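Local coordinates for peroxisomal membrane protein LPX1 (Saccharomyces cerevisiae, PDB 2Y6U) that hydrolyses acyl esters, with lipase and phospholipase A activity, as an alpha/beta-hydrolase of yeast peroxisomes, at residues D29-T34 with V102-R107; I92-H97 with R119-I124; G143-G148 with G321-N326; L167-V172 with H289-R294. One frame throughout, in Å; residues are numbered along the deposited sequence.

Contact 1 of 4, residues D29-T34 with V102-R107; sequences DRLELT and VRNRGR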
loop_
_atom_site.group_PDB
_atom_site.type_symbol
_atom_site.label_atom_id
_atom_site.label_comp_id
_atom_site.label_asym_id
_atom_site.label_seq_id
_atom_site.Cartn_x
_atom_site.Cartn_y
_atom_site.Cartn_z
ATOM N N ASP A 29 -16.853 -12.606 -2.816
ATOM C CA ASP A 29 -16.489 -12.948 -1.421
ATOM C C ASP A 29 -15.608 -11.866 -0.833
ATOM O O ASP A 29 -14.855 -11.257 -1.557
ATOM C CB ASP A 29 -15.695 -14.216 -1.404
ATOM C CG ASP A 29 -16.595 -15.468 -1.725
ATOM O OD1 ASP A 29 -17.855 -15.448 -1.588
ATOM O OD2 ASP A 29 -15.996 -16.462 -2.156
ATOM N N ARG A 30 -15.671 -11.676 0.476
ATOM C CA ARG A 30 -14.755 -10.706 1.099
ATOM C C ARG A 30 -14.191 -11.426 2.304
ATOM O O ARG A 30 -14.929 -11.958 3.142
ATOM C CB ARG A 30 -15.475 -9.430 1.565
ATOM C CG ARG A 30 -15.962 -8.569 0.457
ATOM C CD ARG A 30 -14.828 -7.973 -0.391
ATOM N NE ARG A 30 -15.334 -7.111 -1.488
ATOM C CZ ARG A 30 -15.587 -7.494 -2.717
ATOM N NH1 ARG A 30 -15.447 -8.765 -3.098
ATOM N NH2 ARG A 30 -15.970 -6.594 -3.599
ATOM N N LEU A 31 -12.898 -11.400 2.417
ATOM C CA LEU A 31 -12.228 -12.032 3.539
ATOM C C LEU A 31 -12.141 -11.131 4.750
ATOM O O LEU A 31 -12.269 -9.895 4.689
ATOM C CB LEU A 31 -10.809 -12.483 3.096
ATOM C CG LEU A 31 -10.754 -13.450 1.885
ATOM C CD1 LEU A 31 -9.200 -13.700 1.545
ATOM C CD2 LEU A 31 -11.568 -14.766 2.142
ATOM N N GLU A 32 -11.955 -11.791 5.875
ATOM C CA GLU A 32 -11.761 -11.134 7.176
ATOM C C GLU A 32 -10.415 -11.548 7.729
ATOM O O GLU A 32 -9.843 -12.637 7.421
ATOM C CB GLU A 32 -12.859 -11.581 8.154
ATOM C CG GLU A 32 -14.216 -10.948 7.756
ATOM C CD GLU A 32 -15.370 -11.453 8.556
ATOM O OE1 GLU A 32 -15.696 -12.619 8.426
ATOM O OE2 GLU A 32 -15.974 -10.656 9.272
ATOM N N LEU A 33 -10.015 -10.756 8.705
ATOM C CA LEU A 33 -8.835 -11.002 9.530
ATOM C C LEU A 33 -9.166 -10.984 10.991
ATOM O O LEU A 33 -9.951 -10.162 11.391
ATOM C CB LEU A 33 -7.828 -9.862 9.307
ATOM C CG LEU A 33 -7.242 -9.664 7.894
ATOM C CD1 LEU A 33 -6.799 -8.170 7.663
ATOM C CD2 LEU A 33 -6.161 -10.768 7.807
ATOM N N THR A 34 -8.635 -11.934 11.741
ATOM C CA THR A 34 -8.750 -11.947 13.231
ATOM C C THR A 34 -7.363 -11.782 13.796
ATOM O O THR A 34 -6.394 -12.379 13.265
ATOM C CB THR A 34 -9.322 -13.276 13.754
ATOM O OG1 THR A 34 -10.637 -13.419 13.233
ATOM C CG2 THR A 34 -9.375 -13.288 15.283
ATOM N N VAL A 102 -10.688 -19.890 10.095
ATOM C CA VAL A 102 -11.991 -20.296 10.568
ATOM C C VAL A 102 -13.049 -19.272 10.100
ATOM O O VAL A 102 -14.104 -19.674 9.598
ATOM C CB VAL A 102 -11.969 -20.519 12.128
ATOM C CG1 VAL A 102 -13.391 -20.826 12.738
ATOM C CG2 VAL A 102 -10.906 -21.679 12.507
ATOM N N ARG A 103 -12.790 -17.988 10.287
ATOM C CA ARG A 103 -13.790 -16.961 9.862
ATOM C C ARG A 103 -14.072 -17.047 8.347
ATOM O O ARG A 103 -15.190 -16.806 7.937
ATOM C CB ARG A 103 -13.302 -15.538 10.053
ATOM C CG ARG A 103 -13.364 -14.892 11.426
ATOM C CD ARG A 103 -14.678 -14.557 11.951
ATOM N NE ARG A 103 -15.374 -13.374 11.439
ATOM C CZ ARG A 103 -16.338 -12.745 12.145
ATOM N NH1 ARG A 103 -16.581 -13.118 13.376
ATOM N NH2 ARG A 103 -17.010 -11.700 11.678
ATOM N N ASN A 104 -13.005 -17.357 7.585
ATOM C CA ASN A 104 -12.989 -17.348 6.139
ATOM C C ASN A 104 -13.342 -18.738 5.523
ATOM O O ASN A 104 -13.322 -18.896 4.286
ATOM C CB ASN A 104 -11.632 -16.903 5.647
ATOM C CG ASN A 104 -11.391 -15.438 5.929
ATOM O OD1 ASN A 104 -12.331 -14.671 5.843
ATOM N ND2 ASN A 104 -10.161 -15.057 6.193
ATOM N N ARG A 105 -13.829 -19.658 6.350
ATOM C CA ARG A 105 -14.241 -20.962 5.826
ATOM C C ARG A 105 -15.176 -20.839 4.657
ATOM O O ARG A 105 -16.234 -20.208 4.729
ATOM C CB ARG A 105 -14.852 -21.869 6.931
ATOM C CG ARG A 105 -13.772 -22.223 7.978
ATOM C CD ARG A 105 -12.861 -23.446 7.603
ATOM N NE ARG A 105 -12.512 -24.352 8.738
ATOM C CZ ARG A 105 -11.282 -24.485 9.290
ATOM N NH1 ARG A 105 -10.235 -23.737 8.875
ATOM N NH2 ARG A 105 -11.107 -25.366 10.295
ATOM N N GLY A 106 -14.815 -21.507 3.555
ATOM C CA GLY A 106 -15.620 -21.506 2.329
ATOM C C GLY A 106 -15.337 -20.318 1.375
ATOM O O GLY A 106 -15.844 -20.334 0.284
ATOM N N ARG A 107 -14.637 -19.286 1.837
ATOM C CA ARG A 107 -14.334 -18.109 1.033
ATOM C C ARG A 107 -12.991 -18.115 0.352
ATOM O O ARG A 107 -12.795 -17.340 -0.592
ATOM C CB ARG A 107 -14.286 -16.846 1.880
ATOM C CG ARG A 107 -15.567 -16.540 2.629
ATOM C CD ARG A 107 -15.315 -15.307 3.554
ATOM N NE ARG A 107 -16.531 -15.097 4.382
ATOM C CZ ARG A 107 -16.498 -14.478 5.566
ATOM N NH1 ARG A 107 -15.337 -14.006 6.057
ATOM N NH2 ARG A 107 -17.616 -14.368 6.272
#
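Glu32 runs straight out beyond CG (chi2 173°) toward residues 102-107, while the chain of Arg103 folds back at chi2 and chi3 and that of Arg107 stays stretched from CG to NE; these shapes bring two guanidinium groups to one carboxylate. Arg103 presents NE and NH2 to it: NH2 lies 2.8 Å from Glu32 OE2, on the syn side, and NE gives a longer bond to OE1 from above the carboxylate plane. Arg107 NH1 takes the anti side of Glu32 OE1 at 2.8 Å, with the oxygen close to the guanidinium plane. NE of Arg103 and NH1 of Arg107 thus meet OE1 from opposite faces of the carboxylate, in a salt-bridge network that should stabilise the charged form of Glu32. Next to the charges, the amide of Asn104 pairs with the backbone N and O of Glu32: Glu32 N donates to Asn104 OD1 (2.9 Å, 168° at the hydrogen) and Asn104 ND2 donates to Glu32 O at 2.7 Å, both on carbonyl lone pairs. Here the end of helix 98-103, where Asn104 leaves helical geometry, is tied to the loop leading into strand 35-40 of the alpha/beta-hydrolase sheet. OD1 also accepts from Arg107 NH1, and ND2 has a further acceptor in Val95 O. Leu31 and Arg107 lie alongside, running opposite ways, CD2 of the leucine 3.4 Å from CB of the arginine. Asp29 turns its OD1 to a salt bridge with Arg363 of the second subunit, and Gly106 O accepts from the same arginine.

Contact 2 of 4, residues I92-H97 with R119-I124; sequences IDQVNH and RDVLKI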
loop_
_atom_site.group_PDB
_atom_site.type_symbol
_atom_site.label_atom_id
_atom_site.label_comp_id
_atom_site.label_asym_id
_atom_site.label_seq_id
_atom_site.Cartn_x
_atom_site.Cartn_y
_atom_site.Cartn_z
ATOM N N ILE A 92 -1.061 -11.452 14.694
ATOM C CA ILE A 92 -1.982 -11.499 13.560
ATOM C C ILE A 92 -2.018 -12.898 12.876
ATOM O O ILE A 92 -0.988 -13.505 12.632
ATOM C CB ILE A 92 -1.546 -10.434 12.519
ATOM C CG1 ILE A 92 -1.668 -9.043 13.110
ATOM C CG2 ILE A 92 -2.375 -10.533 11.155
ATOM C CD1 ILE A 92 -0.959 -7.910 12.218
ATOM N N ASP A 93 -3.229 -13.393 12.536
ATOM C CA ASP A 93 -3.362 -14.590 11.696
ATOM C C ASP A 93 -3.682 -14.163 10.277
ATOM O O ASP A 93 -4.649 -13.421 9.991
ATOM C CB ASP A 93 -4.490 -15.474 12.116
ATOM C CG ASP A 93 -4.155 -16.374 13.286
ATOM O OD1 ASP A 93 -3.009 -16.789 13.445
ATOM O OD2 ASP A 93 -5.100 -16.690 14.030
ATOM N N GLN A 94 -2.848 -14.606 9.356
ATOM C CA GLN A 94 -3.098 -14.350 7.918
ATOM C C GLN A 94 -4.453 -14.985 7.552
ATOM O O GLN A 94 -4.930 -15.909 8.237
ATOM C CB GLN A 94 -1.999 -15.008 7.128
ATOM C CG GLN A 94 -0.622 -14.340 7.296
ATOM C CD GLN A 94 -0.672 -12.914 6.765
ATOM O OE1 GLN A 94 -0.932 -12.664 5.592
ATOM N NE2 GLN A 94 -0.392 -11.968 7.632
ATOM N N VAL A 95 -5.052 -14.542 6.429
ATOM C CA VAL A 95 -6.431 -14.903 6.074
ATOM C C VAL A 95 -6.675 -16.389 6.019
ATOM O O VAL A 95 -7.782 -16.831 6.331
ATOM C CB VAL A 95 -6.901 -14.275 4.709
ATOM C CG1 VAL A 95 -7.113 -12.732 4.807
ATOM C CG2 VAL A 95 -5.972 -14.699 3.564
ATOM N N ASN A 96 -5.650 -17.165 5.624
ATOM C CA ASN A 96 -5.798 -18.582 5.509
ATOM C C ASN A 96 -5.168 -19.434 6.611
ATOM O O ASN A 96 -4.889 -20.595 6.409
ATOM C CB ASN A 96 -5.310 -18.990 4.085
ATOM C CG ASN A 96 -3.852 -18.754 3.888
ATOM O OD1 ASN A 96 -3.253 -17.996 4.629
ATOM N ND2 ASN A 96 -3.252 -19.470 2.923
ATOM N N HIS A 97 -4.911 -18.797 7.748
ATOM C CA HIS A 97 -4.330 -19.409 8.941
ATOM C C HIS A 97 -5.204 -19.183 10.210
ATOM O O HIS A 97 -5.872 -18.171 10.310
ATOM C CB HIS A 97 -2.919 -18.859 9.214
ATOM C CG HIS A 97 -1.891 -19.288 8.199
ATOM N ND1 HIS A 97 -1.854 -18.755 6.913
ATOM C CD2 HIS A 97 -0.810 -20.106 8.307
ATOM C CE1 HIS A 97 -0.871 -19.353 6.245
ATOM N NE2 HIS A 97 -0.172 -20.099 7.083
ATOM N N ARG A 119 -0.346 -6.329 2.842
ATOM C CA ARG A 119 -1.390 -5.328 2.893
ATOM C C ARG A 119 -2.390 -5.508 4.101
ATOM O O ARG A 119 -2.887 -4.493 4.661
ATOM C CB ARG A 119 -2.152 -5.160 1.537
ATOM C CG ARG A 119 -1.311 -4.565 0.399
ATOM C CD ARG A 119 -1.991 -4.072 -0.914
ATOM N NE ARG A 119 -1.939 -5.270 -1.716
ATOM C CZ ARG A 119 -1.044 -5.594 -2.607
ATOM N NH1 ARG A 119 -0.108 -4.853 -2.970
ATOM N NH2 ARG A 119 -1.073 -6.789 -3.060
ATOM N N ASP A 120 -2.704 -6.735 4.429
ATOM C CA ASP A 120 -3.574 -7.023 5.588
ATOM C C ASP A 120 -2.926 -6.554 6.907
ATOM O O ASP A 120 -3.569 -5.923 7.755
ATOM C CB ASP A 120 -3.822 -8.528 5.652
ATOM C CG ASP A 120 -4.689 -9.021 4.460
ATOM O OD1 ASP A 120 -5.412 -8.195 3.853
ATOM O OD2 ASP A 120 -4.572 -10.225 4.136
ATOM N N VAL A 121 -1.615 -6.824 7.013
ATOM C CA VAL A 121 -0.841 -6.451 8.152
ATOM C C VAL A 121 -0.892 -4.961 8.268
ATOM O O VAL A 121 -1.071 -4.400 9.378
ATOM C CB VAL A 121 0.569 -6.957 8.092
ATOM C CG1 VAL A 121 1.418 -6.340 9.292
ATOM C CG2 VAL A 121 0.607 -8.567 8.217
ATOM N N LEU A 122 -0.659 -4.247 7.177
ATOM C CA LEU A 122 -0.665 -2.798 7.223
ATOM C C LEU A 122 -2.041 -2.250 7.628
ATOM O O LEU A 122 -2.129 -1.264 8.363
ATOM C CB LEU A 122 -0.234 -2.193 5.905
ATOM C CG LEU A 122 1.287 -2.433 5.598
ATOM C CD1 LEU A 122 1.531 -1.912 4.119
ATOM C CD2 LEU A 122 2.172 -1.701 6.596
ATOM N N LYS A 123 -3.082 -2.821 7.073
ATOM C CA LYS A 123 -4.449 -2.370 7.376
ATOM C C LYS A 123 -4.665 -2.449 8.939
ATOM O O LYS A 123 -5.120 -1.500 9.531
ATOM C CB LYS A 123 -5.476 -3.235 6.606
ATOM C CG LYS A 123 -6.906 -2.666 6.766
ATOM C CD LYS A 123 -7.867 -3.545 5.893
ATOM C CE LYS A 123 -9.283 -2.953 5.638
ATOM N NZ LYS A 123 -9.969 -3.204 6.857
ATOM N N ILE A 124 -4.302 -3.571 9.517
ATOM C CA ILE A 124 -4.419 -3.797 10.978
ATOM C C ILE A 124 -3.534 -2.827 11.803
ATOM O O ILE A 124 -3.996 -2.114 12.702
ATOM C CB ILE A 124 -4.094 -5.198 11.330
ATOM C CG1 ILE A 124 -5.167 -6.171 10.808
ATOM C CG2 ILE A 124 -3.965 -5.388 12.927
ATOM C CD1 ILE A 124 -4.732 -7.713 10.878
HETATM O O HOH W 1 -3.486 -12.554 5.114
#
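Mainly apolar, with one bridging water at its polar end, this contact joins the end of strand 84-92 and the loop that follows it to helix 114-125, which packs against the central sheet of the alpha/beta-hydrolase fold. At the apolar end Ile92 and Ile124 meet tip to tip: CG2 of Ile92 lies 3.7 Å from CD1 of Ile124, and CD1 of Ile92 meets both CG2 and CD1 of the same partner. Val121 uses its two methyls separately. CG1, anti to the backbone N (chi1 172°), comes within 4.1 Å of Ile92 CD1, whereas CG2 lies 3.6 Å from Gln94 NE2. Tyr35 touches both isoleucines, and Leu58 of strand 51-58 touches Ile92 and Val121.

Gln94 opens a type I turn closing at His97, and a bend at chi2 (-63°) turns its amide so that one water can span from OE1 to Val95 N. That water accepts from Val95 N at 2.9 Å and donates to Gln94 OE1 at 2.6 Å and to Asp120 OD2 at 2.7 Å. The side chains of Val95 and Asp120 cross at about a right angle, CG1 touching OD2. Asp120 has further partners in Ser16, at OD1, and Arg19, at OD2.

With no direct hydrogen bond between turn and helix, the polar link depends on this water, and the bond it donates to Asp120, together with Arg19 and Ser16, would be expected to favour the charged form of that buried carboxylate.

Contact 3 of 4, residues G143-G148 with G321-N326; sequences GHSMGG and GSHLVN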
loop_
_atom_site.group_PDB
_atom_site.type_symbol
_atom_site.label_atom_id
_atom_site.label_comp_id
_atom_site.label_asym_id
_atom_site.label_seq_id
_atom_site.Cartn_x
_atom_site.Cartn_y
_atom_site.Cartn_z
ATOM N N GLY A 143 8.998 -11.105 12.103
ATOM C CA GLY A 143 8.341 -12.076 11.262
ATOM C C GLY A 143 9.179 -13.314 11.102
ATOM O O GLY A 143 10.408 -13.217 10.939
ATOM N N HIS A 144 8.557 -14.453 11.210
ATOM C CA HIS A 144 9.194 -15.741 10.823
ATOM C C HIS A 144 8.811 -16.172 9.371
ATOM O O HIS A 144 7.642 -16.234 9.053
ATOM C CB HIS A 144 8.751 -16.794 11.835
ATOM C CG HIS A 144 9.272 -18.150 11.536
ATOM N ND1 HIS A 144 8.459 -19.219 11.277
ATOM C CD2 HIS A 144 10.532 -18.581 11.366
ATOM C CE1 HIS A 144 9.204 -20.279 10.987
ATOM N NE2 HIS A 144 10.475 -19.942 11.084
ATOM N N SER A 145 9.746 -16.627 8.547
ATOM C CA SER A 145 9.399 -17.467 7.270
ATOM C C SER A 145 8.604 -16.579 6.346
ATOM O O SER A 145 9.094 -15.469 5.987
ATOM C CB SER A 145 8.760 -18.881 7.615
ATOM O OG SER A 145 7.642 -19.371 6.835
ATOM N N MET A 146 7.383 -16.963 5.969
ATOM C CA MET A 146 6.476 -16.035 5.291
ATOM C C MET A 146 6.344 -14.653 5.949
ATOM O O MET A 146 6.318 -13.618 5.239
ATOM C CB MET A 146 5.092 -16.711 5.238
ATOM C CG MET A 146 4.033 -15.976 4.658
ATOM S SD MET A 146 2.397 -16.863 4.882
ATOM C CE MET A 146 2.095 -16.843 6.479
ATOM N N GLY A 147 6.284 -14.627 7.283
ATOM C CA GLY A 147 6.126 -13.416 8.049
ATOM C C GLY A 147 7.311 -12.479 7.903
ATOM O O GLY A 147 7.175 -11.269 7.956
ATOM N N GLY A 148 8.473 -13.055 7.672
ATOM C CA GLY A 148 9.692 -12.281 7.418
ATOM C C GLY A 148 9.612 -11.636 6.068
ATOM O O GLY A 148 9.973 -10.449 5.921
ATOM N N GLY A 321 20.211 -24.021 15.690
ATOM C CA GLY A 321 18.868 -23.703 15.289
ATOM C C GLY A 321 18.512 -24.229 13.887
ATOM O O GLY A 321 19.347 -24.284 12.976
ATOM N N SER A 322 17.257 -24.609 13.748
ATOM C CA SER A 322 16.722 -25.082 12.509
ATOM C C SER A 322 15.904 -23.927 11.919
ATOM O O SER A 322 15.908 -22.766 12.419
ATOM C CB SER A 322 15.829 -26.303 12.799
ATOM O OG SER A 322 14.509 -25.832 13.236
ATOM N N HIS A 323 15.218 -24.233 10.839
ATOM C CA HIS A 323 14.327 -23.272 10.185
ATOM C C HIS A 323 13.234 -22.838 11.154
ATOM O O HIS A 323 12.744 -21.699 11.097
ATOM C CB HIS A 323 13.778 -23.834 8.884
ATOM C CG HIS A 323 12.836 -22.909 8.170
ATOM N ND1 HIS A 323 13.226 -21.669 7.665
ATOM C CD2 HIS A 323 11.510 -23.009 7.931
ATOM C CE1 HIS A 323 12.170 -21.058 7.142
ATOM N NE2 HIS A 323 11.126 -21.849 7.284
ATOM N N LEU A 324 12.893 -23.721 12.090
ATOM C CA LEU A 324 11.799 -23.412 13.056
ATOM C C LEU A 324 12.316 -22.964 14.409
ATOM O O LEU A 324 11.682 -23.215 15.464
ATOM C CB LEU A 324 10.873 -24.620 13.212
ATOM C CG LEU A 324 10.249 -25.132 11.925
ATOM C CD1 LEU A 324 9.292 -26.348 12.132
ATOM C CD2 LEU A 324 9.536 -23.970 11.210
ATOM N N VAL A 325 13.464 -22.296 14.382
ATOM C CA VAL A 325 14.136 -21.846 15.577
ATOM C C VAL A 325 13.218 -20.986 16.462
ATOM O O VAL A 325 13.355 -21.031 17.678
ATOM C CB VAL A 325 15.448 -21.144 15.210
ATOM C CG1 VAL A 325 15.247 -19.795 14.418
ATOM C CG2 VAL A 325 16.362 -21.038 16.485
ATOM N N ASN A 326 12.270 -20.244 15.861
ATOM C CA ASN A 326 11.339 -19.413 16.648
ATOM C C ASN A 326 10.499 -20.246 17.590
ATOM O O ASN A 326 10.177 -19.734 18.672
ATOM C CB ASN A 326 10.395 -18.541 15.817
ATOM C CG ASN A 326 9.503 -19.333 14.903
ATOM O OD1 ASN A 326 9.957 -20.314 14.325
ATOM N ND2 ASN A 326 8.228 -18.926 14.800
HETATM O O HOH W 2 6.031 -19.355 12.741
HETATM O O HOH W 3 8.725 -21.780 6.188
#
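The sharp turn between strand 137-144 and helix 146-157 carries the Gly-X-Ser-X-Gly sequence of a nucleophile elbow, and here it faces the loop holding His323; Ser145, His323 and Glu169 are placed as in the catalytic triad of alpha/beta-hydrolases. Ser145 has the strained backbone expected of such an elbow (phi 64°, psi -122°). One water lies 2.7 Å from Ser145 OG and 2.6 Å from His323 NE2, in the plane of that ring at its edge, so serine and histidine are bridged rather than directly bonded. Ser61 N donates to OG as well, and His323 ND1 is bonded to Glu169 OE1.

His144 makes the direct link. Its first torsion carries CG away from the backbone N, and NE2 donates to His323 O at 2.9 Å, nearly straight at 170°. The amide of Asn326 stacks over one face of this ring, OD1 3.2 Å above its centre, while Ser145 CB lies over the opposite face. A second water joins His144 ND1 to Asn326 ND2, and Leu324 CD2 meets the ring edge at CE1.

Strand 164-168 flanks the elbow, Ile168 touching both His144 and Val325, where helix 325-328 begins.

Contact 4 of 4, residues L167-V172 with H289-R294; sequences LIEPVV and HIVGAR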
loop_
_atom_site.group_PDB
_atom_site.type_symbol
_atom_site.label_atom_id
_atom_site.label_comp_id
_atom_site.label_asym_id
_atom_site.label_seq_id
_atom_site.Cartn_x
_atom_site.Cartn_y
_atom_site.Cartn_z
ATOM N N LEU A 167 13.731 -10.246 11.289
ATOM C CA LEU A 167 13.353 -11.309 10.403
ATOM C C LEU A 167 13.958 -12.593 10.899
ATOM O O LEU A 167 15.200 -12.716 10.984
ATOM C CB LEU A 167 13.891 -10.966 8.991
ATOM C CG LEU A 167 13.688 -9.561 8.452
ATOM C CD1 LEU A 167 14.335 -9.437 7.052
ATOM C CD2 LEU A 167 12.210 -9.174 8.389
ATOM N N ILE A 168 13.131 -13.587 11.214
ATOM C CA ILE A 168 13.640 -14.839 11.737
ATOM C C ILE A 168 13.453 -15.823 10.581
ATOM O O ILE A 168 12.329 -16.152 10.192
ATOM C CB ILE A 168 12.890 -15.300 12.957
ATOM C CG1 ILE A 168 12.897 -14.220 14.089
ATOM C CG2 ILE A 168 13.487 -16.691 13.451
ATOM C CD1 ILE A 168 11.727 -14.430 15.120
ATOM N N GLU A 169 14.529 -16.325 10.030
ATOM C CA GLU A 169 14.456 -17.251 8.921
ATOM C C GLU A 169 13.504 -16.852 7.800
ATOM O O GLU A 169 12.594 -17.637 7.393
ATOM C CB GLU A 169 14.050 -18.619 9.450
ATOM C CG GLU A 169 15.129 -19.326 10.210
ATOM C CD GLU A 169 16.213 -19.986 9.227
ATOM O OE1 GLU A 169 15.804 -20.569 8.227
ATOM O OE2 GLU A 169 17.412 -19.968 9.522
ATOM N N PRO A 170 13.620 -15.600 7.323
ATOM C CA PRO A 170 12.751 -15.150 6.290
ATOM C C PRO A 170 12.922 -16.037 5.028
ATOM O O PRO A 170 14.041 -16.431 4.693
ATOM C CB PRO A 170 13.215 -13.721 6.000
ATOM C CG PRO A 170 14.627 -13.714 6.394
ATOM C CD PRO A 170 14.701 -14.668 7.599
ATOM N N VAL A 171 11.797 -16.205 4.292
ATOM C CA VAL A 171 11.783 -16.910 3.022
ATOM C C VAL A 171 11.524 -15.908 1.877
ATOM O O VAL A 171 10.440 -15.341 1.824
ATOM C CB VAL A 171 10.647 -17.982 3.003
ATOM C CG1 VAL A 171 10.525 -18.621 1.551
ATOM C CG2 VAL A 171 11.003 -19.081 4.064
ATOM N N VAL A 172 12.588 -15.684 1.088
ATOM C CA VAL A 172 12.585 -14.675 0.018
ATOM C C VAL A 172 12.963 -15.287 -1.303
ATOM O O VAL A 172 12.169 -15.259 -2.260
ATOM C CB VAL A 172 13.400 -13.435 0.364
ATOM C CG1 VAL A 172 13.331 -12.457 -0.782
ATOM C CG2 VAL A 172 12.880 -12.800 1.675
ATOM N N HIS A 289 18.503 -10.040 11.089
ATOM C CA HIS A 289 18.218 -11.261 10.405
ATOM C C HIS A 289 18.702 -12.347 11.318
ATOM O O HIS A 289 19.879 -12.414 11.645
ATOM C CB HIS A 289 18.976 -11.223 9.101
ATOM C CG HIS A 289 18.724 -12.376 8.191
ATOM N ND1 HIS A 289 19.456 -12.548 7.033
ATOM C CD2 HIS A 289 17.842 -13.414 8.255
ATOM C CE1 HIS A 289 19.026 -13.626 6.423
ATOM N NE2 HIS A 289 18.030 -14.156 7.118
ATOM N N ILE A 290 17.776 -13.135 11.852
ATOM C CA ILE A 290 18.082 -14.176 12.787
ATOM C C ILE A 290 17.928 -15.473 12.025
ATOM O O ILE A 290 16.879 -15.757 11.418
ATOM C CB ILE A 290 17.163 -14.163 13.995
ATOM C CG1 ILE A 290 17.269 -12.818 14.735
ATOM C CG2 ILE A 290 17.486 -15.402 14.985
ATOM C CD1 ILE A 290 16.359 -12.607 15.944
ATOM N N VAL A 291 18.989 -16.259 12.013
ATOM C CA VAL A 291 18.965 -17.543 11.307
ATOM C C VAL A 291 19.365 -18.643 12.256
ATOM O O VAL A 291 20.096 -18.435 13.218
ATOM C CB VAL A 291 19.813 -17.589 10.037
ATOM C CG1 VAL A 291 19.499 -16.407 9.041
ATOM C CG2 VAL A 291 21.311 -17.612 10.387
ATOM N N GLY A 292 18.849 -19.835 12.003
ATOM C CA GLY A 292 19.277 -21.045 12.665
ATOM C C GLY A 292 20.574 -21.598 11.999
ATOM O O GLY A 292 20.624 -21.752 10.798
ATOM N N ALA A 293 21.616 -21.925 12.795
ATOM C CA ALA A 293 22.866 -22.410 12.217
ATOM C C ALA A 293 22.652 -23.715 11.472
ATOM O O ALA A 293 23.339 -23.980 10.546
ATOM C CB ALA A 293 23.985 -22.704 13.362
ATOM N N ARG A 294 21.751 -24.576 11.913
ATOM C CA ARG A 294 21.588 -25.821 11.224
ATOM C C ARG A 294 20.541 -25.724 10.110
ATOM O O ARG A 294 20.163 -26.751 9.545
ATOM C CB ARG A 294 21.255 -26.928 12.205
ATOM C CG ARG A 294 22.469 -27.455 12.916
ATOM C CD ARG A 294 22.120 -28.452 14.008
ATOM N NE ARG A 294 22.242 -29.900 13.704
ATOM C CZ ARG A 294 23.262 -30.545 13.095
ATOM N NH1 ARG A 294 24.302 -29.913 12.560
ATOM N NH2 ARG A 294 23.205 -31.873 12.954
HETATM O O HOH W 4 16.884 -16.624 6.191
#
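Glu169 N donates to Ile290 O at 2.8 Å, and Ile290 N returns a bond of the same length to Leu167 O. Between them these bonds set strands 164-168 and 286-292 side by side in parallel, Leu167 level with His289 and Ile168 with Ile290. Two CA-H...O contacts fill the gaps, from His289 CA to Leu167 O and from Ile168 CA to Ile290 O. Ile168 and Ile290 project to the same face of the sheet, where CG1 of the first lies 4.2 Å from CD1 of the second; Leu167 and His289 occupy the other face.

Past Ile168 the first strand breaks off. Glu169 adopts phi and psi of 46° and 50°, and its side chain bends at chi2 (-78°) back toward the second strand. OE2 there accepts from Gly292 N at 2.9 Å, on the anti side of the carboxylate, and sits 3.4 Å from Val291 CB. OE1 is held by Ser295 OG as well as by the histidine of contact 3, an arrangement consistent with Glu169 being the acid of a hydrolase triad, its carboxylate fixed in rotation by backbone on one oxygen and side chains on the other.

On the Leu167 side, Pro170 crosses His289 obliquely, CD 3.4 Å from NE2. A water in the plane of the imidazole joins His289 NE2 to Pro170 O, while ND1 is bonded to Tyr313 OH.

Helix 300-309 covers Pro170 and His289 through Leu306, helix 146-157 packs on Leu167, and strands 137-144 and 313-318 flank the pair within the sheet.

Contacts 3 and 4 lie with centres about 6 Å apart and share the central sheet, in which strands 137-144, 164-168 and 286-292 are consecutive neighbours; contact 4 is nested in the chain loop that contact 3 closes. Together they place the probable serine, histidine and acid of the active site in the turns and loops that follow strands of the sheet. Contact 2, about 17 Å from contact 3 between centres, meets it where Gln94 and His97 touch Met146. Contact 1 touches contact 2 through Asn104 and Leu33, and their segments alternate along the chain. Its centre lies about 30 Å from that of contact 4, across the chain's centre, and it carries bonds to the second subunit.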